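Local coordinates for protein URE2 (Lodderomyces elongisporus NRRL YB-4239, PDB 4EXJ) that is of unknown function but belongs to the glutathione S-transferase superfamily and may act as a transferase or in transcription regulation, at residues B[86-89]-B[90-93]; B[57-60]-B[61-65]. All blocks are in the same frame, centred on the assembly; numbering follows the deposited sequence.

From the N terminus the chain first reaches contact 2, where strands 56-58 and 64-66 are joined by a tight turn into a beta hairpin at one edge of the four-stranded sheet of the thioredoxin-like N-terminal domain. It then runs through helix 68-79 into the linker, and contact 1 folds residues 86-93 into a compact turn leading into the long helix 93-120 of the C-terminal domain. The two loops follow in series, neither nesting nor crossing, with centres about 24 Å apart and nearest atoms about 13 Å apart. One adds an edge strand to the sheet, the other leads into the helical domain, and both reach the second subunit.

Contact 1 of 2, residues B[86-89]-B[90-93]; sequences FYSL and KQDP
Ser88 and Gln91 grip each other through side chain and backbone in both directions. Ser88 N donates to Gln91 OE1 at 3.0 Å, somewhat tilted from the carbonyl plane, while Gln91 N donates to Ser88 OG at 3.1 Å along a more bent path. The serine hydroxyl is folded over its own backbone, between N and carbonyl carbon (chi1 75°), which sets OG in front of the Gln91 N-H. In the glutamine, CG lies anti to the backbone N and the chain stays extended beyond it (chi2 178°), long enough to carry OE1 back to the serine. Next along the chain, Asp92 N donates to Ser88 O at 3.0 Å, closing the turn with a nearly straight bond. Both ends of the Gln91 amide are engaged: OE1 also accepts from His83 ND1, and NE2 donates to a water 2.9 Å away that also lies 2.6 Å from Phe86 O. These bonds would fix which way the amide is flipped. Its plane lies 51° from the Tyr87 ring, with Gln91 NE2 4.0 Å from Tyr87 CD1. Further out, Leu89 CD1 packs on Pro93 CB at 4.0 Å, the two side chains running at about a right angle. Asp92 is the N-cap of helix 93-120, its OD1 accepting from Leu95 N, and Pro93 begins the first turn. The linker is laid against that helix by Phe86 on Gln99, Tyr87 on Leu95 and Leu89 on Tyr96 and Trp97, while Leu89 also touches Asp77 of the second subunit.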
ATOM      1  N   PHE B  86       8.777  17.227  -0.712  1.00 25.09           N
ATOM      2  CA  PHE B  86       8.851  16.046  -1.558  1.00 26.83           C
ATOM      3  C   PHE B  86       9.820  16.264  -2.679  1.00 30.92           C
ATOM      4  O   PHE B  86      10.254  17.397  -2.924  1.00 29.55           O
ATOM      5  CB  PHE B  86       7.470  15.663  -2.121  1.00 25.09           C
ATOM      6  CG  PHE B  86       7.048  16.441  -3.357  1.00 29.76           C
ATOM      7  CD1 PHE B  86       6.811  17.815  -3.297  1.00 26.55           C
ATOM      8  CD2 PHE B  86       6.862  15.791  -4.568  1.00 34.76           C
ATOM      9  CE1 PHE B  86       6.395  18.517  -4.430  1.00 30.48           C
ATOM     10  CE2 PHE B  86       6.459  16.494  -5.708  1.00 31.86           C
ATOM     11  CZ  PHE B  86       6.230  17.857  -5.632  1.00 29.66           C
ATOM     12  N   TYR B  87      10.144  15.162  -3.343  1.00 30.54           N
ATOM     13  CA  TYR B  87      11.013  15.182  -4.514  1.00 30.48           C
ATOM     14  C   TYR B  87      10.214  14.799  -5.764  1.00 35.36           C
ATOM     15  O   TYR B  87       9.435  13.850  -5.757  1.00 30.94           O
ATOM     16  CB  TYR B  87      12.167  14.227  -4.292  1.00 28.05           C
ATOM     17  CG  TYR B  87      13.101  14.633  -3.184  1.00 31.90           C
ATOM     18  CD1 TYR B  87      14.097  15.582  -3.403  1.00 39.37           C
ATOM     19  CD2 TYR B  87      12.988  14.082  -1.904  1.00 34.70           C
ATOM     20  CE1 TYR B  87      14.957  15.966  -2.389  1.00 38.54           C
ATOM     21  CE2 TYR B  87      13.856  14.459  -0.885  1.00 36.81           C
ATOM     22  CZ  TYR B  87      14.835  15.402  -1.136  1.00 40.55           C
ATOM     23  OH  TYR B  87      15.697  15.779  -0.130  1.00 43.08           O
ATOM     24  N   SER B  88      10.395  15.550  -6.846  1.00 31.09           N
ATOM     25  CA  SER B  88       9.668  15.232  -8.067  1.00 29.42           C
ATOM     26  C   SER B  88      10.548  14.350  -8.957  1.00 27.97           C
ATOM     27  O   SER B  88      11.754  14.238  -8.753  1.00 31.64           O
ATOM     28  CB  SER B  88       9.224  16.505  -8.812  1.00 36.10           C
ATOM     29  OG  SER B  88      10.329  17.097  -9.463  1.00 39.69           O
ATOM     30  N   LEU B  89       9.913  13.695  -9.912  1.00 32.21           N
ATOM     31  CA  LEU B  89      10.599  12.749 -10.776  1.00 36.15           C
ATOM     32  C   LEU B  89      11.734  13.424 -11.569  1.00 33.86           C
ATOM     33  O   LEU B  89      12.842  12.887 -11.660  1.00 33.72           O
ATOM     34  CB  LEU B  89       9.575  12.074 -11.682  1.00 34.06           C
ATOM     35  CG  LEU B  89      10.051  11.025 -12.690  1.00 39.79           C
ATOM     36  CD1 LEU B  89      10.934   9.956 -12.026  1.00 32.48           C
ATOM     37  CD2 LEU B  89       8.850  10.408 -13.368  1.00 38.43           C
ATOM     38  N   LYS B  90      11.478  14.618 -12.094  1.00 40.29           N
ATOM     39  CA  LYS B  90      12.506  15.334 -12.866  1.00 38.64           C
ATOM     40  C   LYS B  90      13.531  15.950 -11.939  1.00 41.14           C
ATOM     41  O   LYS B  90      14.735  15.951 -12.215  1.00 42.18           O
ATOM     42  CB  LYS B  90      11.878  16.428 -13.718  1.00 41.38           C
ATOM     43  CG  LYS B  90      11.388  15.963 -15.061  1.00 42.61           C
ATOM     44  CD  LYS B  90      11.039  17.150 -15.944  1.00 35.47           C
ATOM     45  CE  LYS B  90      10.367  16.678 -17.225  1.00 48.65           C
ATOM     46  NZ  LYS B  90       9.988  17.814 -18.117  1.00 42.42           N
ATOM     47  N   GLN B  91      13.040  16.479 -10.825  1.00 41.53           N
ATOM     48  CA  GLN B  91      13.909  17.059  -9.822  1.00 49.09           C
ATOM     49  C   GLN B  91      15.026  16.097  -9.414  1.00 45.07           C
ATOM     50  O   GLN B  91      16.200  16.452  -9.424  1.00 43.58           O
ATOM     51  CB  GLN B  91      13.090  17.465  -8.594  1.00 46.20           C
ATOM     52  CG  GLN B  91      13.945  17.934  -7.420  1.00 45.99           C
ATOM     53  CD  GLN B  91      13.096  18.377  -6.256  1.00 53.08           C
ATOM     54  OE1 GLN B  91      11.898  18.080  -6.206  1.00 39.09           O
ATOM     55  NE2 GLN B  91      13.700  19.102  -5.318  1.00 45.50           N
ATOM     56  N   ASP B  92      14.653  14.879  -9.040  1.00 38.41           N
ATOM     57  CA  ASP B  92      15.618  13.899  -8.579  1.00 30.99           C
ATOM     58  C   ASP B  92      14.970  12.520  -8.637  1.00 36.74           C
ATOM     59  O   ASP B  92      14.293  12.100  -7.688  1.00 32.17           O
ATOM     60  CB  ASP B  92      16.060  14.221  -7.154  1.00 35.87           C
ATOM     61  CG  ASP B  92      17.282  13.416  -6.722  1.00 44.66           C
ATOM     62  OD1 ASP B  92      17.383  12.216  -7.080  1.00 38.34           O
ATOM     63  OD2 ASP B  92      18.151  13.995  -6.029  1.00 49.85           O
ATOM     64  N   PRO B  93      15.162  11.809  -9.760  1.00 33.11           N
ATOM     65  CA  PRO B  93      14.436  10.563  -9.971  1.00 32.25           C
ATOM     66  C   PRO B  93      14.779   9.510  -8.926  1.00 31.68           C
ATOM     67  O   PRO B  93      13.896   8.778  -8.484  1.00 32.11           O
ATOM     68  CB  PRO B  93      14.884  10.101 -11.370  1.00 34.42           C
ATOM     69  CG  PRO B  93      15.552  11.268 -11.990  1.00 39.67           C
ATOM     70  CD  PRO B  93      16.029  12.169 -10.900  1.00 39.33           C
TER
HETATM   71  O   HOH W   1      12.623  18.476  -2.673  1.00 47.19           O

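Contact 2 of 2, residues B[57-60]-B[61-65]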
ATOM      1  N   LEU B  57      -9.918  13.614  -0.188  1.00 29.19           N
ATOM      2  CA  LEU B  57      -9.780  14.992  -0.604  1.00 27.45           C
ATOM      3  C   LEU B  57     -10.634  15.236  -1.837  1.00 33.60           C
ATOM      4  O   LEU B  57     -10.429  14.587  -2.854  1.00 32.93           O
ATOM      5  CB  LEU B  57      -8.331  15.269  -0.967  1.00 29.90           C
ATOM      6  CG  LEU B  57      -8.043  16.701  -1.385  1.00 30.12           C
ATOM      7  CD1 LEU B  57      -8.289  17.671  -0.226  1.00 32.58           C
ATOM      8  CD2 LEU B  57      -6.605  16.788  -1.859  1.00 37.04           C
ATOM      9  N   VAL B  58     -11.579  16.170  -1.762  1.00 31.54           N
ATOM     10  CA  VAL B  58     -12.298  16.569  -2.968  1.00 33.62           C
ATOM     11  C   VAL B  58     -11.549  17.778  -3.535  1.00 32.53           C
ATOM     12  O   VAL B  58     -11.369  18.771  -2.842  1.00 37.11           O
ATOM     13  CB  VAL B  58     -13.769  16.912  -2.672  1.00 35.05           C
ATOM     14  CG1 VAL B  58     -14.459  17.417  -3.945  1.00 36.73           C
ATOM     15  CG2 VAL B  58     -14.499  15.691  -2.114  1.00 31.76           C
ATOM     16  N   ASP B  59     -11.067  17.686  -4.769  1.00 35.85           N
ATOM     17  CA  ASP B  59     -10.154  18.715  -5.269  1.00 41.62           C
ATOM     18  C   ASP B  59     -10.914  19.955  -5.721  1.00 44.12           C
ATOM     19  O   ASP B  59     -12.148  19.994  -5.662  1.00 44.11           O
ATOM     20  CB  ASP B  59      -9.246  18.184  -6.388  1.00 43.23           C
ATOM     21  CG  ASP B  59      -9.977  18.009  -7.706  1.00 47.06           C
ATOM     22  OD1 ASP B  59     -11.179  18.338  -7.768  1.00 45.55           O
ATOM     23  OD2 ASP B  59      -9.348  17.525  -8.675  1.00 50.90           O
ATOM     24  N   ASP B  60     -10.169  20.964  -6.159  1.00 45.50           N
ATOM     25  CA  ASP B  60     -10.766  22.251  -6.498  1.00 50.12           C
ATOM     26  C   ASP B  60     -11.603  22.216  -7.777  1.00 54.58           C
ATOM     27  O   ASP B  60     -12.062  23.256  -8.244  1.00 53.55           O
ATOM     28  CB  ASP B  60      -9.699  23.353  -6.570  1.00 47.29           C
ATOM     29  CG  ASP B  60      -8.710  23.149  -7.707  1.00 54.70           C
ATOM     30  OD1 ASP B  60      -8.849  22.172  -8.472  1.00 58.26           O
ATOM     31  OD2 ASP B  60      -7.782  23.978  -7.829  1.00 53.47           O
ATOM     32  N   LYS B  61     -11.804  21.022  -8.331  1.00 51.53           N
ATOM     33  CA  LYS B  61     -12.681  20.844  -9.491  1.00 52.63           C
ATOM     34  C   LYS B  61     -13.832  19.900  -9.161  1.00 50.41           C
ATOM     35  O   LYS B  61     -14.674  19.621 -10.011  1.00 51.99           O
ATOM     36  CB  LYS B  61     -11.904  20.313 -10.698  1.00 53.17           C
ATOM     37  CG  LYS B  61     -10.858  21.274 -11.258  1.00 60.30           C
ATOM     38  CD  LYS B  61      -9.997  20.588 -12.317  1.00 71.11           C
ATOM     39  CE  LYS B  61      -8.829  21.464 -12.759  1.00 71.63           C
ATOM     40  NZ  LYS B  61      -7.813  21.650 -11.682  1.00 68.47           N
ATOM     41  N   GLY B  62     -13.849  19.392  -7.928  1.00 48.47           N
ATOM     42  CA  GLY B  62     -14.940  18.538  -7.464  1.00 42.57           C
ATOM     43  C   GLY B  62     -14.714  17.030  -7.540  1.00 40.10           C
ATOM     44  O   GLY B  62     -15.623  16.252  -7.244  1.00 39.44           O
ATOM     45  N   THR B  63     -13.509  16.604  -7.880  1.00 42.14           N
ATOM     46  CA  THR B  63     -13.142  15.196  -8.035  1.00 38.22           C
ATOM     47  C   THR B  63     -12.523  14.616  -6.752  1.00 36.43           C
ATOM     48  O   THR B  63     -11.619  15.197  -6.211  1.00 34.44           O
ATOM     49  CB  THR B  63     -12.037  15.094  -9.099  1.00 43.59           C
ATOM     50  OG1 THR B  63     -12.516  15.585 -10.339  1.00 48.48           O
ATOM     51  CG2 THR B  63     -11.567  13.739  -9.282  1.00 37.01           C
ATOM     52  N   PRO B  64     -12.994  13.478  -6.282  1.00 36.19           N
ATOM     53  CA  PRO B  64     -12.411  12.900  -5.078  1.00 33.44           C
ATOM     54  C   PRO B  64     -11.073  12.225  -5.362  1.00 34.62           C
ATOM     55  O   PRO B  64     -10.922  11.530  -6.381  1.00 31.62           O
ATOM     56  CB  PRO B  64     -13.448  11.864  -4.634  1.00 33.38           C
ATOM     57  CG  PRO B  64     -14.529  11.850  -5.673  1.00 41.88           C
ATOM     58  CD  PRO B  64     -14.057  12.635  -6.849  1.00 39.24           C
ATOM     59  N   ILE B  65     -10.117  12.457  -4.464  1.00 31.08           N
ATOM     60  CA  ILE B  65      -8.829  11.777  -4.450  1.00 28.63           C
ATOM     61  C   ILE B  65      -8.858  10.935  -3.166  1.00 27.17           C
ATOM     62  O   ILE B  65      -9.189  11.452  -2.099  1.00 29.15           O
ATOM     63  CB  ILE B  65      -7.664  12.781  -4.329  1.00 32.44           C
ATOM     64  CG1 ILE B  65      -7.824  13.959  -5.289  1.00 31.09           C
ATOM     65  CG2 ILE B  65      -6.320  12.091  -4.565  1.00 30.53           C
ATOM     66  CD1 ILE B  65      -7.703  13.575  -6.740  1.00 34.34           C
TER
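Asp59 turns its carboxylate inward over the hairpin loop and accepts two backbone N-H groups on one oxygen. Asp59 OD1 accepts from Lys61 N at 2.8 Å and from Thr63 N at 2.9 Å, the two donors arriving from opposite faces of the carboxylate plane, 61° and 49° out of it. With CG between the backbone N and the carbonyl carbon (chi1 74°), OD1 points into the loop, where both N-H groups reach it; the other oxygen, Asp59 OD2, lies 3.6 Å from Thr63 CB, the two side chains meeting at a slant. Such a double grip would be expected to hold the carboxylate firmly and to favour its charged form. Backbone bonds complete the loop: Gly62 N donates to Asp59 O at 2.9 Å, closing a type I turn, and Asp59 N donates to Thr63 O. Beyond the turn this is an antiparallel beta hairpin, whose second strand is one of the two outermost strands of the N-terminal domain's sheet within the chain, in the thioredoxin-like arrangement of glutathione S-transferases. Leu57 and Ile65 are a hydrogen-bonded pair, with Ile65 N to Leu57 O at 2.7 Å and Leu57 N bonded back to Ile65 O; Val58 and Pro64 form the non-hydrogen-bonded pair. Charge enters at the tip, where Lys61 bends at its last torsion to form a salt bridge with Asp60 whose hydrogen bond, Lys61 NZ to Asp60 OD1 at 3.4 Å, is weak. Among apolar contacts, Val58 CG1 rests 3.6 Å from Gly62 C, while on the other face Leu57 and Ile65 turn to helix 68-79, meeting Tyr74, Ile75 and Asn70.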